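Local coordinates for ancillary protein 1 (Streptococcus pyogenes, PDB 2XI9) that acts as a pilus-presented adhesin whose internal thioester bond is required for efficient interaction with host cells, and which probably binds collagen, at residues E238-A243 against D274-V279; D254-D259 against K264-F269; V219-Y224 against V284-D289. One frame throughout, in Å; residues are numbered along the deposited sequence.

Contact 1: E238-A243 against D274-V279; sequences ETQLRA and DSTLAV
Q240 against T276 and L241 against V279 make a buried helix-helix contact in the thioester domain, where the first turns of helix 238-253 lie beside the first turns of helix 274-288. The backbones come nearest at Q240 and T276, whose CA atoms are 6.1 Å apart, a spacing close enough for a side chain of one helix to reach the backbone of the other. The methyl of T276 does so: CG2 stands anti to the backbone N and comes within 3.4 Å of Q240 O. The other branch, OG1, lies against the aliphatic part of Q240, 3.5 Å from Q240 CB, and the two side chains cross at about a right angle. The polar ends are engaged elsewhere: T276 OG1 is hydrogen-bonded to N273 OD1 and Q240 NE2 to L137 O, which ties the helix to a loop. The start of helix 238-253 is held further by a hydrogen bond between T239 OG1 and S135 OG and by R242 in cation-pi contact with Y147. One turn along helix 274-288 the contact turns apolar. CB of L241 points away from helix 274-288, but CG, anti to the backbone N (chi1 -173°), brings CD1 to 3.7 Å from V279 CG1.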
ATOM      1  N   GLU A 238     -18.799  10.629 -11.319  1.00 14.19           N
ATOM      2  CA  GLU A 238     -17.981  10.076 -10.238  1.00 13.38           C
ATOM      3  C   GLU A 238     -17.120   8.934 -10.759  1.00 12.01           C
ATOM      4  O   GLU A 238     -15.946   8.784 -10.395  1.00 11.54           O
ATOM      5  CB  GLU A 238     -18.881   9.574  -9.095  1.00 14.24           C
ATOM      6  CG  GLU A 238     -19.342  10.712  -8.178  1.00 14.90           C
ATOM      7  CD  GLU A 238     -20.134  10.255  -6.951  1.00 18.46           C
ATOM      8  OE1 GLU A 238     -19.724   9.339  -6.228  1.00 19.88           O
ATOM      9  OE2 GLU A 238     -21.192  10.839  -6.704  1.00 26.16           O
ATOM     10  N   THR A 239     -17.719   8.078 -11.591  1.00 12.00           N
ATOM     11  CA  THR A 239     -16.986   6.926 -12.092  1.00 12.09           C
ATOM     12  C   THR A 239     -15.805   7.369 -12.961  1.00 11.07           C
ATOM     13  O   THR A 239     -14.742   6.777 -12.883  1.00 11.13           O
ATOM     14  CB  THR A 239     -17.911   5.954 -12.826  1.00 13.27           C
ATOM     15  OG1 THR A 239     -18.827   5.385 -11.869  1.00 17.29           O
ATOM     16  CG2 THR A 239     -17.123   4.821 -13.491  1.00 12.22           C
ATOM     17  N   GLN A 240     -16.007   8.403 -13.770  1.00 12.11           N
ATOM     18  CA  GLN A 240     -14.946   8.924 -14.628  1.00 11.66           C
ATOM     19  C   GLN A 240     -13.783   9.494 -13.772  1.00 11.07           C
ATOM     20  O   GLN A 240     -12.612   9.229 -14.072  1.00  9.53           O
ATOM     21  CB  GLN A 240     -15.491   9.923 -15.640  1.00 13.63           C
ATOM     22  CG  GLN A 240     -16.320   9.244 -16.748  1.00 14.21           C
ATOM     23  CD  GLN A 240     -17.086  10.166 -17.634  1.00 18.35           C
ATOM     24  OE1 GLN A 240     -17.343  11.324 -17.294  1.00 19.88           O
ATOM     25  NE2 GLN A 240     -17.487   9.649 -18.805  1.00 17.86           N
ATOM     26  N   LEU A 241     -14.089  10.261 -12.715  1.00 10.08           N
ATOM     27  CA  LEU A 241     -13.015  10.739 -11.859  1.00 10.00           C
ATOM     28  C   LEU A 241     -12.314   9.579 -11.160  1.00  8.39           C
ATOM     29  O   LEU A 241     -11.073   9.580 -11.038  1.00  9.04           O
ATOM     30  CB  LEU A 241     -13.462  11.824 -10.869  1.00  9.65           C
ATOM     31  CG  LEU A 241     -12.370  12.494 -10.046  1.00 12.44           C
ATOM     32  CD1 LEU A 241     -11.433  13.287 -10.955  1.00 12.25           C
ATOM     33  CD2 LEU A 241     -12.999  13.432  -8.910  1.00 15.68           C
ATOM     34  N   ARG A 242     -13.081   8.580 -10.724  1.00  9.21           N
ATOM     35  CA  ARG A 242     -12.494   7.388 -10.118  1.00  9.08           C
ATOM     36  C   ARG A 242     -11.496   6.709 -11.081  1.00  8.89           C
ATOM     37  O   ARG A 242     -10.393   6.356 -10.703  1.00  9.54           O
ATOM     38  CB  ARG A 242     -13.604   6.425  -9.677  1.00  9.52           C
ATOM     39  CG  ARG A 242     -13.142   5.292  -8.754  1.00 10.39           C
ATOM     40  CD  ARG A 242     -14.333   4.609  -8.137  1.00  9.29           C
ATOM     41  NE  ARG A 242     -13.928   3.608  -7.141  1.00 10.75           N
ATOM     42  CZ  ARG A 242     -14.700   3.140  -6.184  1.00  7.82           C
ATOM     43  NH1 ARG A 242     -15.956   3.560  -6.051  1.00 12.25           N
ATOM     44  NH2 ARG A 242     -14.205   2.214  -5.369  1.00  8.74           N
ATOM     45  N   ALA A 243     -11.908   6.506 -12.322  1.00 10.10           N
ATOM     46  CA  ALA A 243     -11.049   5.915 -13.319  1.00  9.80           C
ATOM     47  C   ALA A 243      -9.799   6.756 -13.588  1.00  8.32           C
ATOM     48  O   ALA A 243      -8.709   6.211 -13.668  1.00  9.40           O
ATOM     49  CB  ALA A 243     -11.786   5.680 -14.590  1.00  9.49           C
ATOM     50  N   ASP A 274     -11.936  11.245 -24.179  1.00 21.98           N
ATOM     51  CA  ASP A 274     -10.900  12.314 -24.209  1.00 23.46           C
ATOM     52  C   ASP A 274     -10.935  13.235 -22.977  1.00 22.48           C
ATOM     53  O   ASP A 274      -9.893  13.491 -22.374  1.00 20.76           O
ATOM     54  CB  ASP A 274     -11.049  13.177 -25.460  1.00 27.04           C
ATOM     55  CG  ASP A 274     -10.658  12.451 -26.753  1.00 31.03           C
ATOM     56  OD1 ASP A 274     -10.012  11.385 -26.696  1.00 36.30           O
ATOM     57  OD2 ASP A 274     -10.997  12.966 -27.840  1.00 37.88           O
ATOM     58  N   SER A 275     -12.121  13.745 -22.632  1.00 22.72           N
ATOM     59  CA  SER A 275     -12.314  14.574 -21.413  1.00 23.26           C
ATOM     60  C   SER A 275     -11.772  13.930 -20.152  1.00 19.19           C
ATOM     61  O   SER A 275     -11.161  14.606 -19.339  1.00 19.67           O
ATOM     62  CB  SER A 275     -13.807  14.903 -21.177  1.00 23.71           C
ATOM     63  OG  SER A 275     -14.335  15.594 -22.269  1.00 31.82           O
ATOM     64  N   THR A 276     -12.024  12.635 -19.963  1.00 17.84           N
ATOM     65  CA  THR A 276     -11.585  11.910 -18.777  1.00 15.26           C
ATOM     66  C   THR A 276     -10.076  11.663 -18.729  1.00 14.43           C
ATOM     67  O   THR A 276      -9.420  11.839 -17.671  1.00 13.65           O
ATOM     68  CB  THR A 276     -12.408  10.595 -18.584  1.00 15.48           C
ATOM     69  OG1 THR A 276     -13.823  10.901 -18.546  1.00 15.31           O
ATOM     70  CG2 THR A 276     -12.015   9.897 -17.357  1.00 13.81           C
ATOM     71  N   LEU A 277      -9.485  11.325 -19.873  1.00 15.81           N
ATOM     72  CA  LEU A 277      -8.046  11.216 -19.944  1.00 15.73           C
ATOM     73  C   LEU A 277      -7.382  12.601 -19.695  1.00 14.86           C
ATOM     74  O   LEU A 277      -6.310  12.706 -19.093  1.00 14.56           O
ATOM     75  CB  LEU A 277      -7.652  10.601 -21.312  1.00 17.52           C
ATOM     76  CG  LEU A 277      -6.155  10.453 -21.540  1.00 18.38           C
ATOM     77  CD1 LEU A 277      -5.542   9.514 -20.505  1.00 16.08           C
ATOM     78  CD2 LEU A 277      -5.886   9.994 -22.994  1.00 23.54           C
ATOM     79  N   ALA A 278      -8.016  13.690 -20.118  1.00 16.23           N
ATOM     80  CA  ALA A 278      -7.423  15.026 -19.869  1.00 16.39           C
ATOM     81  C   ALA A 278      -7.369  15.277 -18.343  1.00 14.87           C
ATOM     82  O   ALA A 278      -6.407  15.832 -17.825  1.00 13.71           O
ATOM     83  CB  ALA A 278      -8.193  16.117 -20.582  1.00 17.86           C
ATOM     84  N   VAL A 279      -8.398  14.845 -17.617  1.00 13.87           N
ATOM     85  CA  VAL A 279      -8.387  14.965 -16.156  1.00 13.24           C
ATOM     86  C   VAL A 279      -7.335  14.049 -15.512  1.00 11.93           C
ATOM     87  O   VAL A 279      -6.633  14.444 -14.553  1.00 11.91           O
ATOM     88  CB  VAL A 279      -9.785  14.759 -15.561  1.00 12.98           C
ATOM     89  CG1 VAL A 279      -9.713  14.570 -14.019  1.00 12.86           C
ATOM     90  CG2 VAL A 279     -10.679  15.923 -15.952  1.00 14.79           C
TER

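Contact 2: D254-D259 against K264-F269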
ATOM      1  N   ASP A 254       3.332   1.957 -12.294  1.00 12.32           N
ATOM      2  CA  ASP A 254       3.515   1.020 -13.380  1.00 13.95           C
ATOM      3  C   ASP A 254       3.931   1.696 -14.691  1.00 13.44           C
ATOM      4  O   ASP A 254       4.010   1.058 -15.724  1.00 13.53           O
ATOM      5  CB  ASP A 254       2.227   0.243 -13.560  1.00 14.41           C
ATOM      6  CG  ASP A 254       1.961  -0.736 -12.393  1.00 13.67           C
ATOM      7  OD1 ASP A 254       2.639  -1.792 -12.284  1.00 17.20           O
ATOM      8  OD2 ASP A 254       1.052  -0.458 -11.613  1.00 14.12           O
ATOM      9  N   SER A 255       4.220   2.992 -14.637  1.00 12.43           N
ATOM     10  CA  SER A 255       4.634   3.739 -15.811  1.00 13.12           C
ATOM     11  C   SER A 255       3.630   3.608 -16.979  1.00 15.13           C
ATOM     12  O   SER A 255       4.029   3.455 -18.107  1.00 15.28           O
ATOM     13  CB  SER A 255       6.034   3.320 -16.232  1.00 15.14           C
ATOM     14  OG  SER A 255       6.973   3.608 -15.196  1.00 13.87           O
ATOM     15  N   ALA A 256       2.335   3.672 -16.682  1.00 13.96           N
ATOM     16  CA  ALA A 256       1.294   3.757 -17.706  1.00 15.38           C
ATOM     17  C   ALA A 256       1.437   5.075 -18.442  1.00 17.46           C
ATOM     18  O   ALA A 256       1.799   6.128 -17.836  1.00 17.23           O
ATOM     19  CB  ALA A 256      -0.142   3.699 -17.081  1.00 14.68           C
ATOM     20  N   GLU A 257       1.116   5.033 -19.730  1.00 18.91           N
ATOM     21  CA  GLU A 257       1.186   6.221 -20.563  1.00 21.95           C
ATOM     22  C   GLU A 257      -0.206   6.769 -20.778  1.00 21.70           C
ATOM     23  O   GLU A 257      -1.126   6.026 -21.057  1.00 22.25           O
ATOM     24  CB  GLU A 257       1.873   5.911 -21.883  1.00 23.72           C
ATOM     25  CG  GLU A 257       3.325   5.461 -21.721  1.00 28.76           C
ATOM     26  CD  GLU A 257       4.273   6.563 -21.209  1.00 35.59           C
ATOM     27  OE1 GLU A 257       4.010   7.775 -21.411  1.00 37.96           O
ATOM     28  OE2 GLU A 257       5.317   6.215 -20.596  1.00 40.27           O
ATOM     29  N   LEU A 258      -0.334   8.087 -20.697  1.00 22.35           N
ATOM     30  CA  LEU A 258      -1.606   8.766 -20.849  1.00 22.98           C
ATOM     31  C   LEU A 258      -1.793   9.126 -22.306  1.00 25.01           C
ATOM     32  O   LEU A 258      -1.853  10.305 -22.685  1.00 25.81           O
ATOM     33  CB  LEU A 258      -1.644  10.009 -19.947  1.00 22.79           C
ATOM     34  CG  LEU A 258      -1.295   9.731 -18.497  1.00 23.80           C
ATOM     35  CD1 LEU A 258      -1.432  11.006 -17.664  1.00 27.80           C
ATOM     36  CD2 LEU A 258      -2.153   8.633 -17.943  1.00 22.25           C
ATOM     37  N   ASP A 259      -1.845   8.082 -23.130  1.00 25.75           N
ATOM     38  CA  ASP A 259      -1.936   8.213 -24.562  1.00 27.10           C
ATOM     39  C   ASP A 259      -3.047   7.300 -25.050  1.00 26.61           C
ATOM     40  O   ASP A 259      -3.013   6.110 -24.822  1.00 24.56           O
ATOM     41  CB  ASP A 259      -0.601   7.828 -25.192  1.00 29.09           C
ATOM     42  CG  ASP A 259      -0.630   7.852 -26.700  1.00 33.14           C
ATOM     43  OD1 ASP A 259      -0.182   8.867 -27.270  1.00 40.20           O
ATOM     44  OD2 ASP A 259      -1.091   6.867 -27.327  1.00 35.25           O
ATOM     45  N   LYS A 264      -5.557   1.722 -25.513  1.00 26.51           N
ATOM     46  CA  LYS A 264      -6.568   0.897 -26.218  1.00 28.67           C
ATOM     47  C   LYS A 264      -6.827  -0.471 -25.600  1.00 28.07           C
ATOM     48  O   LYS A 264      -7.971  -0.898 -25.457  1.00 28.73           O
ATOM     49  CB  LYS A 264      -6.143   0.656 -27.668  1.00 30.98           C
ATOM     50  CG  LYS A 264      -6.351   1.828 -28.569  1.00 34.88           C
ATOM     51  CD  LYS A 264      -6.009   1.432 -30.016  1.00 38.64           C
ATOM     52  CE  LYS A 264      -5.992   2.635 -30.945  1.00 42.17           C
ATOM     53  NZ  LYS A 264      -6.354   2.246 -32.340  1.00 44.29           N
ATOM     54  N   ASP A 265      -5.743  -1.138 -25.243  1.00 27.65           N
ATOM     55  CA  ASP A 265      -5.748  -2.492 -24.751  1.00 28.42           C
ATOM     56  C   ASP A 265      -5.230  -2.542 -23.306  1.00 26.43           C
ATOM     57  O   ASP A 265      -4.887  -3.614 -22.808  1.00 27.49           O
ATOM     58  CB  ASP A 265      -4.839  -3.328 -25.676  1.00 31.42           C
ATOM     59  CG  ASP A 265      -3.512  -2.599 -26.017  1.00 34.07           C
ATOM     60  OD1 ASP A 265      -3.076  -1.698 -25.227  1.00 33.68           O
ATOM     61  OD2 ASP A 265      -2.919  -2.904 -27.082  1.00 40.56           O
ATOM     62  N   TYR A 266      -5.199  -1.400 -22.630  1.00 23.82           N
ATOM     63  CA  TYR A 266      -4.587  -1.305 -21.293  1.00 22.45           C
ATOM     64  C   TYR A 266      -5.627  -1.379 -20.206  1.00 20.74           C
ATOM     65  O   TYR A 266      -6.197  -0.367 -19.817  1.00 19.61           O
ATOM     66  CB  TYR A 266      -3.797   0.008 -21.162  1.00 21.98           C
ATOM     67  CG  TYR A 266      -2.936   0.073 -19.932  1.00 19.67           C
ATOM     68  CD1 TYR A 266      -1.752  -0.644 -19.862  1.00 20.09           C
ATOM     69  CD2 TYR A 266      -3.282   0.893 -18.837  1.00 17.82           C
ATOM     70  CE1 TYR A 266      -0.946  -0.588 -18.730  1.00 20.84           C
ATOM     71  CE2 TYR A 266      -2.472   0.984 -17.733  1.00 16.84           C
ATOM     72  CZ  TYR A 266      -1.311   0.235 -17.665  1.00 20.64           C
ATOM     73  OH  TYR A 266      -0.510   0.272 -16.545  1.00 21.23           O
ATOM     74  N   HIS A 267      -5.835  -2.581 -19.676  1.00 20.83           N
ATOM     75  CA  HIS A 267      -6.746  -2.798 -18.517  1.00 19.49           C
ATOM     76  C   HIS A 267      -8.093  -2.076 -18.575  1.00 19.41           C
ATOM     77  O   HIS A 267      -8.570  -1.534 -17.580  1.00 17.16           O
ATOM     78  CB  HIS A 267      -6.045  -2.457 -17.206  1.00 18.40           C
ATOM     79  CG  HIS A 267      -4.711  -3.108 -17.073  1.00 20.12           C
ATOM     80  ND1 HIS A 267      -4.568  -4.440 -16.763  1.00 21.79           N
ATOM     81  CD2 HIS A 267      -3.459  -2.629 -17.271  1.00 22.14           C
ATOM     82  CE1 HIS A 267      -3.282  -4.748 -16.742  1.00 22.41           C
ATOM     83  NE2 HIS A 267      -2.589  -3.664 -17.033  1.00 21.73           N
ATOM     84  N   GLY A 268      -8.731  -2.106 -19.725  1.00 19.31           N
ATOM     85  CA  GLY A 268     -10.060  -1.508 -19.849  1.00 20.13           C
ATOM     86  C   GLY A 268     -10.072  -0.015 -20.122  1.00 19.18           C
ATOM     87  O   GLY A 268     -11.125   0.520 -20.459  1.00 19.68           O
ATOM     88  N   PHE A 269      -8.913   0.648 -20.059  1.00 17.80           N
ATOM     89  CA  PHE A 269      -8.846   2.090 -20.226  1.00 16.93           C
ATOM     90  C   PHE A 269      -9.079   2.554 -21.648  1.00 18.69           C
ATOM     91  O   PHE A 269      -9.243   3.751 -21.922  1.00 19.51           O
ATOM     92  CB  PHE A 269      -7.544   2.640 -19.598  1.00 17.23           C
ATOM     93  CG  PHE A 269      -7.587   2.619 -18.103  1.00 15.72           C
ATOM     94  CD1 PHE A 269      -8.341   3.568 -17.436  1.00 15.08           C
ATOM     95  CD2 PHE A 269      -6.952   1.613 -17.354  1.00 16.18           C
ATOM     96  CE1 PHE A 269      -8.487   3.556 -16.054  1.00 13.12           C
ATOM     97  CE2 PHE A 269      -7.077   1.600 -15.958  1.00 16.61           C
ATOM     98  CZ  PHE A 269      -7.854   2.572 -15.311  1.00 15.56           C
TER
HETATM   99  O   HOH W   1       1.931  -0.785 -16.992  1.00 36.28           O
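Y266 reaches from its turn to the loop of D254 and A256 and touches it with the hydroxyl end of its ring. A256 CB lies 3.5 Å from Y266 OH and 3.6 Å from Y266 CE2, approaching the ring obliquely. D254 contributes a looser touch, its CB being 4.0 Å from Y266 OH. One water then joins the two loops: it donates to D254 O at 3.1 Å and sits 2.7 Å from Y266 OH, at the edge of the ring and in its plane. The phenol is therefore linked to the backbone of D254 through solvent, with methyl packing beside the link.

The ring gets its reach from a first torsion that sets CG anti to the backbone N (chi1 -169°). One of its faces is covered from within the same turn by H267, whose CD2 stands 3.4 Å above the ring plane, over its centre. Y266 opens a type I' beta turn that runs to F269 and is closed by the bond from F269 N to Y266 O, at 2.9 Å; its two central residues, H267 and G268, both take positive phi, as this type requires. In the 254-259 loop, D254 OD2 accepts from A163 N, A256 makes a backbone hydrogen bond with Y250, and R205 NH2 is hydrogen-bonded to A256 O and salt-bridged to E257 OE2. Further along, L258 packs between helices 238-253 and 274-288, and D259 caps the short helix 260-263 through K262 N. The whole is a helix-to-helix connection in the thioester domain: two irregular loops flank a one-turn helix, and a tyrosine with a bridging water spans them.

Contact 3: V219-Y224 against V284-D289; sequences VIEKGY and VEYAQD
In the helical part of the thioester domain the ends of helices 209-222 and 274-288 pack side by side, V219 on A287 and E221 and K222 round Y286. V219 and A287 mark the closest backbone approach, with CA atoms 5.7 Å apart, and V219 CG2 packs on A287 CB at 3.8 Å. This apolar patch continues into helix 238-253, where V219 also touches A248, I249 and F252.

Toward the surface the contact belongs to Y286, which extends across the end of helix 209-222 because its CG stands anti to the backbone N (chi1 168°). K222 lays the aliphatic start of its side chain obliquely against the ring, CG being 3.6 Å from Y286 CD2; the chain bends about CB-CG (chi2 -64°), at the carbon that touches the ring. K218, one turn back, makes a cation-pi contact with the same ring; its NZ is hydrogen-bonded to Y286 O and A287 O and salt-bridged to D289 OD1, so one ammonium holds two carbonyls of the helix end and the carboxylate just past it.

At the far end of the ring waits E221, its carboxylate plane turned 80° from the ring plane. OE1, at the ring edge and in plane, accepts from Q294 N, a bond that steadies the carboxylate. Y286 OH may give E221 OE2, 2.6 Å away, a weak hydrogen bond, but its one proton has E221 OE1 within 2.9 Å.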
ATOM      1  N   VAL A 219      -2.098  12.670  -6.180  1.00  8.32           N
ATOM      2  CA  VAL A 219      -3.123  12.062  -7.007  1.00  8.69           C
ATOM      3  C   VAL A 219      -4.376  11.793  -6.157  1.00  9.03           C
ATOM      4  O   VAL A 219      -5.482  12.202  -6.533  1.00  8.90           O
ATOM      5  CB  VAL A 219      -2.626  10.750  -7.685  1.00  9.28           C
ATOM      6  CG1 VAL A 219      -3.766   9.974  -8.376  1.00  7.04           C
ATOM      7  CG2 VAL A 219      -1.514  11.037  -8.739  1.00  7.24           C
ATOM      8  N   ILE A 220      -4.186  11.129  -5.021  1.00  9.04           N
ATOM      9  CA  ILE A 220      -5.321  10.834  -4.130  1.00  8.64           C
ATOM     10  C   ILE A 220      -6.062  12.117  -3.690  1.00  9.70           C
ATOM     11  O   ILE A 220      -7.276  12.175  -3.751  1.00  9.43           O
ATOM     12  CB  ILE A 220      -4.910  10.035  -2.919  1.00  9.02           C
ATOM     13  CG1 ILE A 220      -4.357   8.674  -3.306  1.00  9.48           C
ATOM     14  CG2 ILE A 220      -6.137   9.883  -1.945  1.00  8.18           C
ATOM     15  CD1 ILE A 220      -5.316   7.758  -4.033  1.00  8.39           C
ATOM     16  N   GLU A 221      -5.305  13.143  -3.306  1.00 10.68           N
ATOM     17  CA  GLU A 221      -5.806  14.415  -2.838  1.00 12.66           C
ATOM     18  C   GLU A 221      -6.728  15.095  -3.825  1.00 13.18           C
ATOM     19  O   GLU A 221      -7.734  15.710  -3.427  1.00 12.76           O
ATOM     20  CB  GLU A 221      -4.592  15.361  -2.539  1.00 14.26           C
ATOM     21  CG  GLU A 221      -4.923  16.757  -2.300  1.00 18.32           C
ATOM     22  CD  GLU A 221      -3.770  17.738  -2.486  1.00 22.27           C
ATOM     23  OE1 GLU A 221      -2.595  17.393  -2.196  1.00 15.47           O
ATOM     24  OE2 GLU A 221      -4.104  18.895  -2.883  1.00 24.80           O
ATOM     25  N   LYS A 222      -6.360  15.085  -5.097  1.00 13.72           N
ATOM     26  CA  LYS A 222      -7.159  15.831  -6.102  1.00 15.98           C
ATOM     27  C   LYS A 222      -8.112  14.905  -6.804  1.00 14.96           C
ATOM     28  O   LYS A 222      -8.978  15.356  -7.524  1.00 15.75           O
ATOM     29  CB  LYS A 222      -6.288  16.565  -7.150  1.00 17.50           C
ATOM     30  CG  LYS A 222      -5.812  17.913  -6.768  1.00 22.39           C
ATOM     31  CD  LYS A 222      -6.918  18.908  -6.568  1.00 28.38           C
ATOM     32  CE  LYS A 222      -6.449  20.343  -6.792  1.00 32.30           C
ATOM     33  NZ  LYS A 222      -7.677  21.213  -6.964  1.00 36.84           N
ATOM     34  N   GLY A 223      -7.969  13.614  -6.570  1.00 13.98           N
ATOM     35  CA  GLY A 223      -8.802  12.615  -7.168  1.00 13.34           C
ATOM     36  C   GLY A 223     -10.074  12.220  -6.452  1.00 13.09           C
ATOM     37  O   GLY A 223     -10.591  12.939  -5.575  1.00 13.12           O
ATOM     38  N   TYR A 224     -10.600  11.068  -6.841  1.00 12.21           N
ATOM     39  CA  TYR A 224     -11.861  10.615  -6.268  1.00 12.55           C
ATOM     40  C   TYR A 224     -11.605   9.919  -4.936  1.00 11.95           C
ATOM     41  O   TYR A 224     -10.926   8.889  -4.871  1.00 10.91           O
ATOM     42  CB  TYR A 224     -12.559   9.668  -7.210  1.00 11.49           C
ATOM     43  CG  TYR A 224     -13.886   9.212  -6.767  1.00 12.36           C
ATOM     44  CD1 TYR A 224     -15.009  10.046  -6.898  1.00 13.82           C
ATOM     45  CD2 TYR A 224     -14.068   7.963  -6.228  1.00 10.71           C
ATOM     46  CE1 TYR A 224     -16.243   9.617  -6.510  1.00 16.30           C
ATOM     47  CE2 TYR A 224     -15.303   7.544  -5.826  1.00 12.97           C
ATOM     48  CZ  TYR A 224     -16.382   8.361  -5.958  1.00 16.57           C
ATOM     49  OH  TYR A 224     -17.639   7.929  -5.607  1.00 18.73           O
ATOM     50  N   VAL A 284      -1.977  13.955 -12.804  1.00 10.86           N
ATOM     51  CA  VAL A 284      -0.585  13.642 -12.865  1.00 12.11           C
ATOM     52  C   VAL A 284       0.280  14.905 -12.821  1.00 12.56           C
ATOM     53  O   VAL A 284       1.329  14.938 -12.133  1.00 13.34           O
ATOM     54  CB  VAL A 284      -0.351  12.773 -14.130  1.00 13.05           C
ATOM     55  CG1 VAL A 284       1.109  12.734 -14.498  1.00 14.09           C
ATOM     56  CG2 VAL A 284      -0.916  11.360 -13.862  1.00 12.76           C
ATOM     57  N   GLU A 285      -0.138  15.929 -13.545  1.00 13.89           N
ATOM     58  CA  GLU A 285       0.639  17.169 -13.646  1.00 16.48           C
ATOM     59  C   GLU A 285       0.644  17.932 -12.311  1.00 15.35           C
ATOM     60  O   GLU A 285       1.653  18.442 -11.898  1.00 15.40           O
ATOM     61  CB  GLU A 285       0.118  18.057 -14.795  1.00 19.21           C
ATOM     62  CG  GLU A 285       0.438  17.493 -16.202  1.00 23.77           C
ATOM     63  CD  GLU A 285      -0.214  18.309 -17.336  1.00 31.64           C
ATOM     64  OE1 GLU A 285      -0.733  19.432 -17.075  1.00 37.04           O
ATOM     65  OE2 GLU A 285      -0.183  17.836 -18.510  1.00 36.42           O
ATOM     66  N   TYR A 286      -0.477  17.910 -11.593  1.00 14.33           N
ATOM     67  CA  TYR A 286      -0.528  18.453 -10.261  1.00 13.56           C
ATOM     68  C   TYR A 286       0.449  17.688  -9.377  1.00 12.54           C
ATOM     69  O   TYR A 286       1.326  18.267  -8.737  1.00 11.84           O
ATOM     70  CB  TYR A 286      -1.969  18.394  -9.676  1.00 13.63           C
ATOM     71  CG  TYR A 286      -1.971  18.690  -8.199  1.00 14.45           C
ATOM     72  CD1 TYR A 286      -1.616  19.935  -7.720  1.00 19.77           C
ATOM     73  CD2 TYR A 286      -2.268  17.711  -7.284  1.00 16.06           C
ATOM     74  CE1 TYR A 286      -1.586  20.201  -6.333  1.00 20.88           C
ATOM     75  CE2 TYR A 286      -2.232  17.964  -5.897  1.00 18.00           C
ATOM     76  CZ  TYR A 286      -1.910  19.200  -5.440  1.00 20.46           C
ATOM     77  OH  TYR A 286      -1.875  19.429  -4.069  1.00 21.76           O
ATOM     78  N   ALA A 287       0.314  16.376  -9.355  1.00 11.10           N
ATOM     79  CA  ALA A 287       1.184  15.547  -8.536  1.00 10.66           C
ATOM     80  C   ALA A 287       2.662  15.815  -8.781  1.00 12.09           C
ATOM     81  O   ALA A 287       3.468  15.995  -7.834  1.00 10.72           O
ATOM     82  CB  ALA A 287       0.818  14.042  -8.761  1.00  8.41           C
ATOM     83  N   GLN A 288       3.019  15.899 -10.057  1.00 12.94           N
ATOM     84  CA  GLN A 288       4.398  16.218 -10.426  1.00 15.09           C
ATOM     85  C   GLN A 288       4.888  17.622 -10.093  1.00 15.79           C
ATOM     86  O   GLN A 288       6.110  17.881 -10.125  1.00 15.16           O
ATOM     87  CB  GLN A 288       4.579  15.975 -11.935  1.00 15.86           C
ATOM     88  CG  GLN A 288       4.523  14.533 -12.290  1.00 16.40           C
ATOM     89  CD  GLN A 288       4.590  14.288 -13.811  1.00 20.95           C
ATOM     90  OE1 GLN A 288       4.112  15.094 -14.631  1.00 21.52           O
ATOM     91  NE2 GLN A 288       5.239  13.202 -14.177  1.00 23.25           N
ATOM     92  N   ASP A 289       3.983  18.559  -9.801  1.00 14.65           N
ATOM     93  CA  ASP A 289       4.443  19.924  -9.547  1.00 16.03           C
ATOM     94  C   ASP A 289       5.150  20.004  -8.179  1.00 15.49           C
ATOM     95  O   ASP A 289       5.080  19.062  -7.405  1.00 14.22           O
ATOM     96  CB  ASP A 289       3.318  20.934  -9.747  1.00 17.03           C
ATOM     97  CG  ASP A 289       2.477  21.206  -8.505  1.00 17.33           C
ATOM     98  OD1 ASP A 289       2.793  20.755  -7.362  1.00 17.13           O
ATOM     99  OD2 ASP A 289       1.523  22.006  -8.700  1.00 18.21           O
TER

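In the fold
All three contacts lie in the thioester domain. Contacts 1 and 3 pack helices 238-253 and 209-222 against helix 274-288; contact 2 lies in the loops between helices 238-253 and 274-288. Along the chain contact 3 is outermost, contact 1 falls within its span and contact 2 within that of contact 1. Contacts 1 and 3 use helix 274-288 near its start and at its end, with centres about 13 Å apart; Y224 connects them, its OH probably hydrogen-bonded to E238 OE1. Contact 2, centred about 13 Å from contact 1 and about 17 Å from contact 3, touches contact 1 where F269 CE1 packs on A243 O. The three helices thus form one packed unit of the adhesin's thioester domain.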